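Local coordinates for protein PfVFT1 (Plasmodium falciparum, PDB 5JKQ) that has a bi-lobed Venus flytrap architecture like that of solute-binding proteins and probably binds a small ligand, at residues A[180-192]-A[261-273]. The protein carries 3 engineered substitutions. Sequence-based numbering, arbitrary orientation.
Sequences KIMILKEYNINNL and NEHKINVFDSFLK
The F268 ring lies between I181 and the 189-191 loop, on one face of an antiparallel strand pair in a lobe of the Venus flytrap fold. Strands 180-184 and 265-273 pair in regular register. I181 with F268 and I183 with N266 are hydrogen-bonded pairs. K180 with D269 and M182 with V267 are non-hydrogen-bonded pairs. After strand 180-184 the chain turns and runs back across the F268 side of the sheet, so the ring is held in a slot. N191 N sits over the ring centre, 3.8 Å above its plane, and N190 O approaches F268 CG to 3.4 Å. Over the opposite face, I181 CB makes a CH-pi contact 4.1 Å from the F268 centroid. I183 CG2 meets the ring at its edge, beside CE2. A chi1 of 59°, with CG between backbone N and carbonyl carbon, stands the ring in this slot. The tip of I181, CD1, fits a notch between F268 CE1 and S270 CB. Helix 192-201 begins where the loop leaves the ring. N191 is its N-cap, accepting from D194 N through OD1.

The other face carries K180, M182, V267 and D269. M182 is selenomethionine. Its CB meets V267 CG2, while the bent chain carries CE to I265 CD1, 4.0 Å away. Helix 236-244 packs on this side, through Y236, L239 and S240 against M182. K180 NZ and D269 OD2 form a long salt bridge; D269 OD1 also accepts from S178 OG.

At the strand end, K185 lies across the N266 amide at about a right angle. K185 N donates to K264 O. Its aliphatic chain fills the groove between the amide and the 262-263 backbone, with K185 CE 3.3 Å from N266 OD1 and 3.1 Å from E262 O.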
loop_
_atom_site.group_PDB
_atom_site.type_symbol
_atom_site.label_atom_id
_atom_site.label_comp_id
_atom_site.label_asym_id
_atom_site.label_seq_id
_atom_site.Cartn_x
_atom_site.Cartn_y
_atom_site.Cartn_z
ATOM N N LYS A 180 14.290 1.044 -5.114
ATOM C CA LYS A 180 15.702 1.313 -5.336
ATOM C C LYS A 180 16.177 0.628 -6.612
ATOM O O LYS A 180 15.603 -0.372 -7.045
ATOM C CB LYS A 180 16.528 0.854 -4.134
ATOM C CG LYS A 180 16.031 1.427 -2.815
ATOM C CD LYS A 180 16.940 1.052 -1.664
ATOM C CE LYS A 180 16.371 1.513 -0.333
ATOM N NZ LYS A 180 16.145 2.986 -0.290
ATOM N N ILE A 181 17.216 1.192 -7.214
ATOM C CA ILE A 181 17.771 0.669 -8.455
ATOM C C ILE A 181 19.237 0.331 -8.240
ATOM O O ILE A 181 20.038 1.214 -7.937
ATOM C CB ILE A 181 17.633 1.685 -9.614
ATOM C CG1 ILE A 181 16.156 2.000 -9.864
ATOM C CG2 ILE A 181 18.280 1.144 -10.892
ATOM C CD1 ILE A 181 15.920 3.153 -10.816
HETATM N N MSE A 182 19.585 -0.943 -8.383
HETATM C CA MSE A 182 20.983 -1.338 -8.305
HETATM C C MSE A 182 21.543 -1.579 -9.702
HETATM O O MSE A 182 20.881 -2.155 -10.569
HETATM C CB MSE A 182 21.164 -2.573 -7.420
HETATM C CG MSE A 182 20.403 -3.811 -7.818
HETATM SE SE MSE A 182 20.939 -5.288 -6.645
HETATM C CE MSE A 182 22.746 -5.550 -7.316
ATOM N N ILE A 183 22.768 -1.108 -9.911
ATOM C CA ILE A 183 23.396 -1.116 -11.224
ATOM C C ILE A 183 24.914 -1.154 -11.073
ATOM O O ILE A 183 25.456 -0.705 -10.063
ATOM C CB ILE A 183 22.973 0.129 -12.047
ATOM C CG1 ILE A 183 23.551 0.072 -13.465
ATOM C CG2 ILE A 183 23.394 1.412 -11.327
ATOM C CD1 ILE A 183 23.012 1.149 -14.397
ATOM N N LEU A 184 25.596 -1.703 -12.072
ATOM C CA LEU A 184 27.053 -1.740 -12.070
ATOM C C LEU A 184 27.620 -0.327 -12.182
ATOM O O LEU A 184 27.166 0.466 -13.006
ATOM C CB LEU A 184 27.566 -2.609 -13.217
ATOM C CG LEU A 184 27.209 -4.093 -13.122
ATOM C CD1 LEU A 184 27.375 -4.775 -14.470
ATOM C CD2 LEU A 184 28.069 -4.773 -12.068
ATOM N N LYS A 185 28.610 -0.020 -11.349
ATOM C CA LYS A 185 29.236 1.300 -11.347
ATOM C C LYS A 185 29.859 1.648 -12.691
ATOM O O LYS A 185 29.973 2.820 -13.044
ATOM C CB LYS A 185 30.315 1.380 -10.262
ATOM C CG LYS A 185 29.796 1.756 -8.888
ATOM C CD LYS A 185 30.739 2.719 -8.180
ATOM C CE LYS A 185 30.095 3.317 -6.938
ATOM N NZ LYS A 185 31.066 4.088 -6.120
ATOM N N GLU A 186 30.262 0.624 -13.432
ATOM C CA GLU A 186 31.012 0.814 -14.668
ATOM C C GLU A 186 30.240 1.624 -15.711
ATOM O O GLU A 186 30.842 2.208 -16.611
ATOM C CB GLU A 186 31.406 -0.546 -15.251
ATOM C CG GLU A 186 30.235 -1.433 -15.622
ATOM C CD GLU A 186 30.661 -2.856 -15.923
ATOM O OE1 GLU A 186 31.092 -3.561 -14.986
ATOM O OE2 GLU A 186 30.569 -3.268 -17.099
ATOM N N TYR A 187 28.916 1.670 -15.585
ATOM C CA TYR A 187 28.084 2.401 -16.539
ATOM C C TYR A 187 28.046 3.897 -16.240
ATOM O O TYR A 187 27.539 4.679 -17.043
ATOM C CB TYR A 187 26.661 1.838 -16.551
ATOM C CG TYR A 187 26.567 0.461 -17.164
ATOM C CD1 TYR A 187 26.773 0.275 -18.524
ATOM C CD2 TYR A 187 26.269 -0.648 -16.389
ATOM C CE1 TYR A 187 26.690 -0.980 -19.092
ATOM C CE2 TYR A 187 26.182 -1.908 -16.949
ATOM C CZ TYR A 187 26.395 -2.068 -18.301
ATOM O OH TYR A 187 26.309 -3.320 -18.867
ATOM N N ASN A 188 28.588 4.286 -15.090
ATOM C CA ASN A 188 28.651 5.691 -14.695
ATOM C C ASN A 188 27.255 6.293 -14.530
ATOM O O ASN A 188 27.045 7.479 -14.776
ATOM C CB ASN A 188 29.459 6.494 -15.722
ATOM C CG ASN A 188 29.973 7.814 -15.168
ATOM O OD1 ASN A 188 30.204 7.954 -13.966
ATOM N ND2 ASN A 188 30.158 8.790 -16.050
ATOM N N ILE A 189 26.308 5.455 -14.112
ATOM C CA ILE A 189 24.927 5.873 -13.884
ATOM C C ILE A 189 24.583 5.747 -12.403
ATOM O O ILE A 189 24.572 4.641 -11.859
ATOM C CB ILE A 189 23.942 5.023 -14.713
ATOM C CG1 ILE A 189 24.244 5.171 -16.205
ATOM C CG2 ILE A 189 22.497 5.430 -14.433
ATOM C CD1 ILE A 189 23.527 4.163 -17.080
ATOM N N ASN A 190 24.303 6.875 -11.755
ATOM C CA ASN A 190 23.954 6.875 -10.335
ATOM C C ASN A 190 22.681 7.664 -10.025
ATOM O O ASN A 190 22.411 7.989 -8.869
ATOM C CB ASN A 190 25.124 7.422 -9.512
ATOM C CG ASN A 190 25.710 8.692 -10.099
ATOM O OD1 ASN A 190 25.161 9.783 -9.929
ATOM N ND2 ASN A 190 26.843 8.558 -10.786
ATOM N N ASN A 191 21.889 7.953 -11.051
ATOM C CA ASN A 191 20.591 8.586 -10.843
ATOM C C ASN A 191 19.598 8.219 -11.938
ATOM O O ASN A 191 19.967 7.649 -12.966
ATOM C CB ASN A 191 20.733 10.111 -10.755
ATOM C CG ASN A 191 21.514 10.699 -11.914
ATOM O OD1 ASN A 191 21.028 10.750 -13.043
ATOM N ND2 ASN A 191 22.727 11.160 -11.633
ATOM N N LEU A 192 18.333 8.543 -11.695
ATOM C CA LEU A 192 17.255 8.228 -12.620
ATOM C C LEU A 192 17.420 8.971 -13.943
ATOM O O LEU A 192 17.026 8.472 -14.995
ATOM C CB LEU A 192 15.908 8.571 -11.978
ATOM C CG LEU A 192 14.644 8.203 -12.756
ATOM C CD1 LEU A 192 14.570 6.709 -13.027
ATOM C CD2 LEU A 192 13.411 8.672 -11.998
ATOM N N ASN A 261 30.322 -5.005 -3.270
ATOM C CA ASN A 261 31.489 -4.128 -3.318
ATOM C C ASN A 261 31.141 -2.711 -3.776
ATOM O O ASN A 261 30.558 -2.513 -4.843
ATOM C CB ASN A 261 32.560 -4.723 -4.240
ATOM C CG ASN A 261 33.879 -3.965 -4.174
ATOM O OD1 ASN A 261 34.023 -3.006 -3.415
ATOM N ND2 ASN A 261 34.853 -4.402 -4.964
ATOM N N GLU A 262 31.496 -1.742 -2.937
ATOM C CA GLU A 262 31.311 -0.317 -3.217
ATOM C C GLU A 262 31.766 0.088 -4.616
ATOM O O GLU A 262 31.122 0.900 -5.278
ATOM C CB GLU A 262 32.084 0.516 -2.187
ATOM C CG GLU A 262 31.230 1.442 -1.347
ATOM C CD GLU A 262 31.984 1.990 -0.147
ATOM O OE1 GLU A 262 31.654 1.600 0.994
ATOM O OE2 GLU A 262 32.908 2.807 -0.343
ATOM N N HIS A 263 32.881 -0.483 -5.058
ATOM C CA HIS A 263 33.536 -0.046 -6.284
ATOM C C HIS A 263 32.944 -0.691 -7.532
ATOM O O HIS A 263 33.239 -0.270 -8.652
ATOM C CB HIS A 263 35.033 -0.353 -6.202
ATOM C CG HIS A 263 35.688 0.185 -4.967
ATOM N ND1 HIS A 263 36.559 -0.560 -4.201
ATOM C CD2 HIS A 263 35.594 1.393 -4.362
ATOM C CE1 HIS A 263 36.974 0.167 -3.179
ATOM N NE2 HIS A 263 36.404 1.356 -3.253
ATOM N N LYS A 264 32.106 -1.704 -7.338
ATOM C CA LYS A 264 31.546 -2.463 -8.453
ATOM C C LYS A 264 30.051 -2.222 -8.636
ATOM O O LYS A 264 29.551 -2.223 -9.762
ATOM C CB LYS A 264 31.804 -3.958 -8.247
ATOM C CG LYS A 264 33.282 -4.344 -8.277
ATOM C CD LYS A 264 33.851 -4.371 -9.697
ATOM C CE LYS A 264 33.676 -5.738 -10.369
ATOM N NZ LYS A 264 32.271 -6.042 -10.778
ATOM N N ILE A 265 29.341 -2.023 -7.532
ATOM C CA ILE A 265 27.889 -1.893 -7.568
ATOM C C ILE A 265 27.447 -0.534 -7.051
ATOM O O ILE A 265 28.064 0.046 -6.155
ATOM C CB ILE A 265 27.213 -3.027 -6.753
ATOM C CG1 ILE A 265 27.176 -4.318 -7.580
ATOM C CG2 ILE A 265 25.794 -2.647 -6.307
ATOM C CD1 ILE A 265 26.210 -4.310 -8.778
ATOM N N ASN A 266 26.376 -0.035 -7.656
ATOM C CA ASN A 266 25.762 1.224 -7.275
ATOM C C ASN A 266 24.311 0.992 -6.900
ATOM O O ASN A 266 23.631 0.197 -7.543
ATOM C CB ASN A 266 25.859 2.221 -8.426
ATOM C CG ASN A 266 26.401 3.563 -7.994
ATOM O OD1 ASN A 266 27.343 4.080 -8.591
ATOM N ND2 ASN A 266 25.809 4.136 -6.954
ATOM N N VAL A 267 23.840 1.671 -5.860
ATOM C CA VAL A 267 22.428 1.620 -5.492
ATOM C C VAL A 267 21.930 3.015 -5.127
ATOM O O VAL A 267 22.477 3.665 -4.235
ATOM C CB VAL A 267 22.171 0.665 -4.308
ATOM C CG1 VAL A 267 20.677 0.427 -4.142
ATOM C CG2 VAL A 267 22.885 -0.665 -4.513
ATOM N N PHE A 268 20.893 3.469 -5.824
ATOM C CA PHE A 268 20.299 4.773 -5.559
ATOM C C PHE A 268 18.779 4.667 -5.508
ATOM O O PHE A 268 18.183 3.789 -6.134
ATOM C CB PHE A 268 20.730 5.790 -6.623
ATOM C CG PHE A 268 20.361 5.402 -8.028
ATOM C CD1 PHE A 268 19.116 5.721 -8.544
ATOM C CD2 PHE A 268 21.263 4.726 -8.835
ATOM C CE1 PHE A 268 18.773 5.370 -9.837
ATOM C CE2 PHE A 268 20.926 4.372 -10.129
ATOM C CZ PHE A 268 19.679 4.695 -10.630
ATOM N N ASP A 269 18.162 5.566 -4.747
ATOM C CA ASP A 269 16.713 5.596 -4.597
ATOM C C ASP A 269 16.092 6.404 -5.732
ATOM O O ASP A 269 16.298 7.614 -5.828
ATOM C CB ASP A 269 16.331 6.194 -3.237
ATOM C CG ASP A 269 14.913 5.843 -2.815
ATOM O OD1 ASP A 269 14.069 5.565 -3.693
ATOM O OD2 ASP A 269 14.646 5.847 -1.596
ATOM N N SER A 270 15.342 5.728 -6.598
ATOM C CA SER A 270 14.676 6.385 -7.720
ATOM C C SER A 270 13.573 7.323 -7.246
ATOM O O SER A 270 13.161 8.225 -7.976
ATOM C CB SER A 270 14.080 5.349 -8.673
ATOM O OG SER A 270 13.015 4.646 -8.054
ATOM N N PHE A 271 13.097 7.086 -6.025
ATOM C CA PHE A 271 11.963 7.806 -5.447
ATOM C C PHE A 271 10.686 7.584 -6.257
ATOM O O PHE A 271 9.716 8.329 -6.119
ATOM C CB PHE A 271 12.272 9.304 -5.330
ATOM C CG PHE A 271 13.403 9.616 -4.390
ATOM C CD1 PHE A 271 13.399 9.119 -3.100
ATOM C CD2 PHE A 271 14.469 10.403 -4.797
ATOM C CE1 PHE A 271 14.431 9.401 -2.228
ATOM C CE2 PHE A 271 15.508 10.689 -3.928
ATOM C CZ PHE A 271 15.486 10.185 -2.641
ATOM N N LEU A 272 10.695 6.554 -7.101
ATOM C CA LEU A 272 9.480 6.073 -7.744
ATOM C C LEU A 272 8.750 5.192 -6.740
ATOM O O LEU A 272 9.193 4.082 -6.443
ATOM C CB LEU A 272 9.802 5.299 -9.025
ATOM C CG LEU A 272 10.463 6.112 -10.143
ATOM C CD1 LEU A 272 11.069 5.189 -11.191
ATOM C CD2 LEU A 272 9.463 7.072 -10.785
ATOM N N LYS A 273 7.640 5.692 -6.210
ATOM C CA LYS A 273 7.007 5.074 -5.051
ATOM C C LYS A 273 5.943 4.044 -5.407
ATOM O O LYS A 273 5.335 4.092 -6.474
ATOM C CB LYS A 273 6.383 6.153 -4.164
ATOM C CG LYS A 273 7.349 7.253 -3.754
ATOM C CD LYS A 273 8.609 6.688 -3.124
ATOM C CE LYS A 273 9.516 7.789 -2.599
ATOM N NZ LYS A 273 9.272 8.080 -1.162
#